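Local coordinates for protein L-talarate/galactarate dehydratase (Salmonella typhimurium, PDB 2PP0) that dehydrates L-talarate and galactarate to 5-keto-4-deoxy-D-glucarate and also epimerises L-talarate to galactarate, as a magnesium-dependent member of the enolase superfamily, at residues 43-48 / 171-176; 28-33 / 66-71. One frame throughout, in Å; residues are numbered along the deposited sequence.

Contact 1 of 2, residues 43-48 / 171-176; sequences PVSDAK and FLHTPL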
loop_
_atom_site.group_PDB
_atom_site.type_symbol
_atom_site.label_atom_id
_atom_site.label_comp_id
_atom_site.label_asym_id
_atom_site.label_seq_id
_atom_site.Cartn_x
_atom_site.Cartn_y
_atom_site.Cartn_z
ATOM N N PRO B 43 -21.249 -9.204 -32.467
ATOM C CA PRO B 43 -20.132 -10.092 -32.123
ATOM C C PRO B 43 -18.793 -9.374 -32.229
ATOM O O PRO B 43 -18.503 -8.721 -33.231
ATOM C CB PRO B 43 -20.266 -11.223 -33.135
ATOM C CG PRO B 43 -21.762 -11.308 -33.324
ATOM C CD PRO B 43 -22.143 -9.848 -33.447
ATOM N N VAL B 44 -17.985 -9.501 -31.184
ATOM C CA VAL B 44 -16.682 -8.852 -31.140
ATOM C C VAL B 44 -15.541 -9.838 -31.348
ATOM O O VAL B 44 -15.498 -10.901 -30.724
ATOM C CB VAL B 44 -16.466 -8.150 -29.787
ATOM C CG1 VAL B 44 -15.106 -7.482 -29.764
ATOM C CG2 VAL B 44 -17.577 -7.135 -29.547
ATOM N N SER B 45 -14.608 -9.476 -32.222
ATOM C CA SER B 45 -13.471 -10.339 -32.480
ATOM C C SER B 45 -12.190 -9.553 -32.727
ATOM O O SER B 45 -12.172 -8.590 -33.498
ATOM C CB SER B 45 -13.769 -11.264 -33.670
ATOM O OG SER B 45 -13.983 -10.535 -34.862
ATOM N N ASP B 46 -11.128 -9.953 -32.034
ATOM C CA ASP B 46 -9.818 -9.335 -32.192
ATOM C C ASP B 46 -8.963 -10.340 -32.966
ATOM O O ASP B 46 -9.500 -11.257 -33.592
ATOM C CB ASP B 46 -9.179 -9.025 -30.827
ATOM C CG ASP B 46 -9.248 -10.200 -29.855
ATOM O OD1 ASP B 46 -9.080 -11.362 -30.277
ATOM O OD2 ASP B 46 -9.458 -9.958 -28.649
ATOM N N ALA B 47 -7.644 -10.186 -32.920
ATOM C CA ALA B 47 -6.763 -11.103 -33.641
ATOM C C ALA B 47 -6.880 -12.558 -33.177
ATOM O O ALA B 47 -6.577 -13.481 -33.937
ATOM C CB ALA B 47 -5.317 -10.635 -33.525
ATOM N N LYS B 48 -7.307 -12.768 -31.937
ATOM C CA LYS B 48 -7.447 -14.124 -31.405
ATOM C C LYS B 48 -8.490 -14.917 -32.192
ATOM O O LYS B 48 -8.410 -16.145 -32.289
ATOM C CB LYS B 48 -7.837 -14.079 -29.924
ATOM C CG LYS B 48 -6.761 -13.480 -29.025
ATOM C CD LYS B 48 -7.155 -13.529 -27.552
ATOM C CE LYS B 48 -8.126 -12.414 -27.163
ATOM N NZ LYS B 48 -9.471 -12.513 -27.800
ATOM N N PHE B 171 -11.943 -2.617 -33.307
ATOM C CA PHE B 171 -11.848 -4.074 -33.433
ATOM C C PHE B 171 -11.749 -4.576 -34.877
ATOM O O PHE B 171 -12.128 -3.875 -35.821
ATOM C CB PHE B 171 -13.032 -4.729 -32.716
ATOM C CG PHE B 171 -12.831 -4.880 -31.229
ATOM C CD1 PHE B 171 -12.205 -6.011 -30.711
ATOM C CD2 PHE B 171 -13.269 -3.893 -30.344
ATOM C CE1 PHE B 171 -12.020 -6.164 -29.329
ATOM C CE2 PHE B 171 -13.088 -4.032 -28.961
ATOM C CZ PHE B 171 -12.463 -5.171 -28.454
ATOM N N LEU B 172 -11.242 -5.803 -35.030
ATOM C CA LEU B 172 -11.028 -6.424 -36.341
ATOM C C LEU B 172 -12.239 -6.893 -37.153
ATOM O O LEU B 172 -12.098 -7.233 -38.328
ATOM C CB LEU B 172 -10.038 -7.587 -36.200
ATOM C CG LEU B 172 -8.566 -7.175 -36.099
ATOM C CD1 LEU B 172 -7.725 -8.362 -35.664
ATOM C CD2 LEU B 172 -8.094 -6.628 -37.446
ATOM N N HIS B 173 -13.418 -6.925 -36.546
ATOM C CA HIS B 173 -14.613 -7.342 -37.274
ATOM C C HIS B 173 -15.261 -6.101 -37.888
ATOM O O HIS B 173 -16.268 -6.187 -38.592
ATOM C CB HIS B 173 -15.595 -8.021 -36.320
ATOM C CG HIS B 173 -16.044 -7.141 -35.194
ATOM N ND1 HIS B 173 -17.001 -6.161 -35.350
ATOM C CD2 HIS B 173 -15.638 -7.070 -33.904
ATOM C CE1 HIS B 173 -17.164 -5.523 -34.204
ATOM N NE2 HIS B 173 -16.348 -6.054 -33.311
ATOM N N THR B 174 -14.658 -4.947 -37.620
ATOM C CA THR B 174 -15.156 -3.666 -38.108
ATOM C C THR B 174 -14.443 -3.215 -39.385
ATOM O O THR B 174 -13.223 -3.040 -39.398
ATOM C CB THR B 174 -14.975 -2.576 -37.022
ATOM O OG1 THR B 174 -15.619 -2.997 -35.811
ATOM C CG2 THR B 174 -15.574 -1.253 -37.475
ATOM N N PRO B 175 -15.200 -3.021 -40.482
ATOM C CA PRO B 175 -14.590 -2.583 -41.744
ATOM C C PRO B 175 -13.871 -1.252 -41.542
ATOM O O PRO B 175 -14.246 -0.467 -40.668
ATOM C CB PRO B 175 -15.788 -2.456 -42.682
ATOM C CG PRO B 175 -16.752 -3.475 -42.142
ATOM C CD PRO B 175 -16.644 -3.253 -40.650
ATOM N N LEU B 176 -12.852 -0.995 -42.357
ATOM C CA LEU B 176 -12.073 0.232 -42.244
ATOM C C LEU B 176 -12.886 1.529 -42.208
ATOM O O LEU B 176 -12.653 2.384 -41.352
ATOM C CB LEU B 176 -11.045 0.308 -43.374
ATOM C CG LEU B 176 -10.152 1.554 -43.388
ATOM C CD1 LEU B 176 -9.482 1.725 -42.033
ATOM C CD2 LEU B 176 -9.103 1.423 -44.488
#
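Segment 43-48, whose D46, A47 and K48 bind substrate, runs from strand 43-44 into helix 47-50; its V44, S45 and A47 meet F171, L172 and H173 of the loop that precedes helix 176-188. V44 supplies the apolar part: CG1 stands over one face of the F171 ring, 3.5 Å from its centroid and 18° off the normal, a CH-pi contact. The branch gets there because CG1 is anti to the backbone N (chi1 -180°). The edge of the same ring lies near S45 O and D46 CB. H173 turns a face to the backbone, with P43 O 3.3 Å above the plane and over the ring centre, while its edge meets S45 N at CD2 (3.1 Å). S45 OG touches H173 CB at 3.3 Å. One polar link joins the segments, a weak bond from L172 N to S45 O with an N-H...O angle of 124°. L172 CD1 packs on the start of helix 47-50, 3.3 Å from A47 N. D46 is the N-cap of that helix: OD1 accepts from K48 N at 2.8 Å, on its anti side. K48 NZ grips both carboxylate oxygens through their syn lone pairs, which fixes the carboxylate's rotation; OD2 also bonds a glycerol, probably from the crystallisation liquor. F171 and L172 touch K197, the proton acceptor. This is the enolase-superfamily active-site arrangement, an N-terminal-domain loop laid against the barrel domain.

Contact 2 of 2, residues 28-33 / 66-71; sequences IEWVKL and EIRSRD
A classic beta bulge interrupts the antiparallel pairing of strands 28-40 and 57-69: E29 and W30 both face R68. The evidence is in the backbone bonds to R68 O, a nearly linear one from E29 N (3.1 Å, 175°) and a weak one from W30 N (3.4 Å). Beyond it the ladder is regular, with R68 N bonded to W30 O, and K32 and E66 joined by a reciprocal pair, K32 N to E66 O at 2.8 Å and E66 N to K32 O at 2.9 Å. Between them V31 and I67 form a non-hydrogen-bonded pair.

The side chains of W30, K32, E66 and R68 share one face. R68 runs beside the W30 indole, pointing the same way, its CD 3.5 Å from CE3; the ring and guanidinium planes are 41° apart. W30 NE1 is bonded to E393 of strand 388-395. K32 and E66 also lie alongside, K32 CD 3.6 Å from E66 OE2, but NZ stays beyond salt-bridge range; E66 OE2 instead pairs with R385, and a water lies within bonding distance of OE2 and K32 O.

On the face of V31 and I67, I67 CG2 meets I28 CG2 at 3.6 Å, each branch anti to its own backbone N, and I28 and I67 rest on helix 127-146. At the strand end the E29 carboxylate crosses the R70 aliphatic chain, OE2 3.3 Å from CB, while R70 grips D71 side-on. The bulge is local to this strand pair; an antiparallel sheet with one face on helices is characteristic of the enolase-type N-terminal domain.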
loop_
_atom_site.group_PDB
_atom_site.type_symbol
_atom_site.label_atom_id
_atom_site.label_comp_id
_atom_site.label_asym_id
_atom_site.label_seq_id
_atom_site.Cartn_x
_atom_site.Cartn_y
_atom_site.Cartn_z
ATOM N N ILE B 28 -19.494 -7.939 9.228
ATOM C CA ILE B 28 -20.262 -8.261 8.033
ATOM C C ILE B 28 -21.434 -9.142 8.478
ATOM O O ILE B 28 -21.249 -10.059 9.279
ATOM C CB ILE B 28 -19.398 -9.030 6.990
ATOM C CG1 ILE B 28 -18.287 -8.111 6.457
ATOM C CG2 ILE B 28 -20.280 -9.523 5.840
ATOM C CD1 ILE B 28 -17.266 -8.800 5.554
ATOM N N GLU B 29 -22.635 -8.867 7.977
ATOM C CA GLU B 29 -23.790 -9.670 8.368
ATOM C C GLU B 29 -24.591 -10.205 7.191
ATOM O O GLU B 29 -25.468 -11.044 7.375
ATOM C CB GLU B 29 -24.729 -8.860 9.277
ATOM C CG GLU B 29 -24.066 -8.310 10.534
ATOM C CD GLU B 29 -25.074 -7.791 11.543
ATOM O OE1 GLU B 29 -26.082 -7.190 11.114
ATOM O OE2 GLU B 29 -24.847 -7.974 12.761
ATOM N N TRP B 30 -24.288 -9.731 5.989
ATOM C CA TRP B 30 -25.023 -10.162 4.805
ATOM C C TRP B 30 -24.199 -10.011 3.533
ATOM O O TRP B 30 -23.480 -9.025 3.364
ATOM C CB TRP B 30 -26.294 -9.325 4.671
ATOM C CG TRP B 30 -27.182 -9.698 3.529
ATOM C CD1 TRP B 30 -28.095 -10.714 3.496
ATOM C CD2 TRP B 30 -27.287 -9.024 2.267
ATOM N NE1 TRP B 30 -28.765 -10.708 2.297
ATOM C CE2 TRP B 30 -28.289 -9.682 1.524
ATOM C CE3 TRP B 30 -26.632 -7.924 1.694
ATOM C CZ2 TRP B 30 -28.657 -9.278 0.238
ATOM C CZ3 TRP B 30 -26.998 -7.523 0.412
ATOM C CH2 TRP B 30 -28.002 -8.200 -0.301
ATOM N N VAL B 31 -24.325 -10.992 2.640
ATOM C CA VAL B 31 -23.613 -10.987 1.367
ATOM C C VAL B 31 -24.504 -11.541 0.267
ATOM O O VAL B 31 -25.182 -12.547 0.467
ATOM C CB VAL B 31 -22.355 -11.881 1.398
ATOM C CG1 VAL B 31 -21.589 -11.722 0.090
ATOM C CG2 VAL B 31 -21.488 -11.545 2.582
ATOM N N LYS B 32 -24.498 -10.889 -0.891
ATOM C CA LYS B 32 -25.279 -11.354 -2.031
ATOM C C LYS B 32 -24.402 -11.435 -3.272
ATOM O O LYS B 32 -23.777 -10.449 -3.667
ATOM C CB LYS B 32 -26.451 -10.422 -2.335
ATOM C CG LYS B 32 -27.281 -10.900 -3.520
ATOM C CD LYS B 32 -28.400 -9.933 -3.851
ATOM C CE LYS B 32 -29.204 -10.431 -5.033
ATOM N NZ LYS B 32 -30.214 -9.435 -5.458
ATOM N N LEU B 33 -24.361 -12.613 -3.887
ATOM C CA LEU B 33 -23.569 -12.812 -5.092
ATOM C C LEU B 33 -24.506 -12.977 -6.274
ATOM O O LEU B 33 -25.575 -13.578 -6.150
ATOM C CB LEU B 33 -22.694 -14.059 -4.953
ATOM C CG LEU B 33 -21.769 -14.125 -3.732
ATOM C CD1 LEU B 33 -21.021 -15.449 -3.737
ATOM C CD2 LEU B 33 -20.789 -12.956 -3.749
ATOM N N GLU B 66 -22.266 -8.072 -3.173
ATOM C CA GLU B 66 -22.848 -6.974 -2.407
ATOM C C GLU B 66 -22.693 -7.394 -0.955
ATOM O O GLU B 66 -23.078 -8.504 -0.583
ATOM C CB GLU B 66 -24.322 -6.797 -2.767
ATOM C CG GLU B 66 -24.549 -6.448 -4.227
ATOM C CD GLU B 66 -26.015 -6.475 -4.610
ATOM O OE1 GLU B 66 -26.777 -5.623 -4.101
ATOM O OE2 GLU B 66 -26.408 -7.353 -5.413
ATOM N N ILE B 67 -22.099 -6.519 -0.148
ATOM C CA ILE B 67 -21.850 -6.797 1.261
ATOM C C ILE B 67 -22.443 -5.691 2.134
ATOM O O ILE B 67 -22.313 -4.509 1.817
ATOM C CB ILE B 67 -20.320 -6.875 1.542
ATOM C CG1 ILE B 67 -19.663 -7.903 0.613
ATOM C CG2 ILE B 67 -20.065 -7.249 3.001
ATOM C CD1 ILE B 67 -18.133 -7.974 0.756
ATOM N N ARG B 68 -23.106 -6.080 3.218
ATOM C CA ARG B 68 -23.698 -5.118 4.144
ATOM C C ARG B 68 -23.214 -5.416 5.551
ATOM O O ARG B 68 -23.160 -6.573 5.967
ATOM C CB ARG B 68 -25.232 -5.168 4.067
ATOM C CG ARG B 68 -25.762 -4.416 2.861
ATOM C CD ARG B 68 -27.254 -4.605 2.626
ATOM N NE ARG B 68 -27.658 -3.902 1.411
ATOM C CZ ARG B 68 -27.742 -2.575 1.301
ATOM N NH1 ARG B 68 -27.465 -1.795 2.341
ATOM N NH2 ARG B 68 -28.075 -2.025 0.140
ATOM N N SER B 69 -22.844 -4.368 6.279
ATOM C CA SER B 69 -22.333 -4.529 7.637
ATOM C C SER B 69 -23.370 -4.220 8.717
ATOM O O SER B 69 -24.388 -3.572 8.467
ATOM C CB SER B 69 -21.121 -3.619 7.847
ATOM O OG SER B 69 -21.523 -2.259 7.839
ATOM N N ARG B 70 -23.086 -4.691 9.924
ATOM C CA ARG B 70 -23.949 -4.477 11.067
ATOM C C ARG B 70 -24.218 -2.984 11.276
ATOM O O ARG B 70 -25.353 -2.581 11.518
ATOM C CB ARG B 70 -23.282 -5.048 12.319
ATOM C CG ARG B 70 -24.044 -4.810 13.612
ATOM C CD ARG B 70 -23.116 -5.022 14.788
ATOM N NE ARG B 70 -22.045 -4.028 14.789
ATOM C CZ ARG B 70 -20.958 -4.098 15.551
ATOM N NH1 ARG B 70 -20.795 -5.120 16.378
ATOM N NH2 ARG B 70 -20.036 -3.147 15.487
ATOM N N ASP B 71 -23.175 -2.165 11.165
ATOM C CA ASP B 71 -23.326 -0.732 11.387
ATOM C C ASP B 71 -23.886 0.079 10.226
ATOM O O ASP B 71 -23.729 1.300 10.184
ATOM C CB ASP B 71 -22.001 -0.134 11.869
ATOM C CG ASP B 71 -21.530 -0.760 13.174
ATOM O OD1 ASP B 71 -22.391 -1.266 13.927
ATOM O OD2 ASP B 71 -20.311 -0.745 13.456
HETATM O O HOH W 1 -24.956 -9.465 -6.173
#

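In the fold
From the N terminus, the chain enters strand 28-40, continues through strand 43-44 and helix 47-50, and returns along strand 57-69. Contact 2 closes this short loop, with 32 residues between its segments. Contact 1 starts inside that loop but finds its partner beyond it, after strand 74-81, the helices that follow and strand 161-166, so 122 residues separate its segments. The segments alternate along the chain, and the two closures therefore cross. Their centres are 41 Å apart, on opposite sides of the chain's centre. Contact 2 joins neighbouring strands within the four-stranded antiparallel sheet, whereas contact 1 ties the connection between two of those strands to the barrel domain.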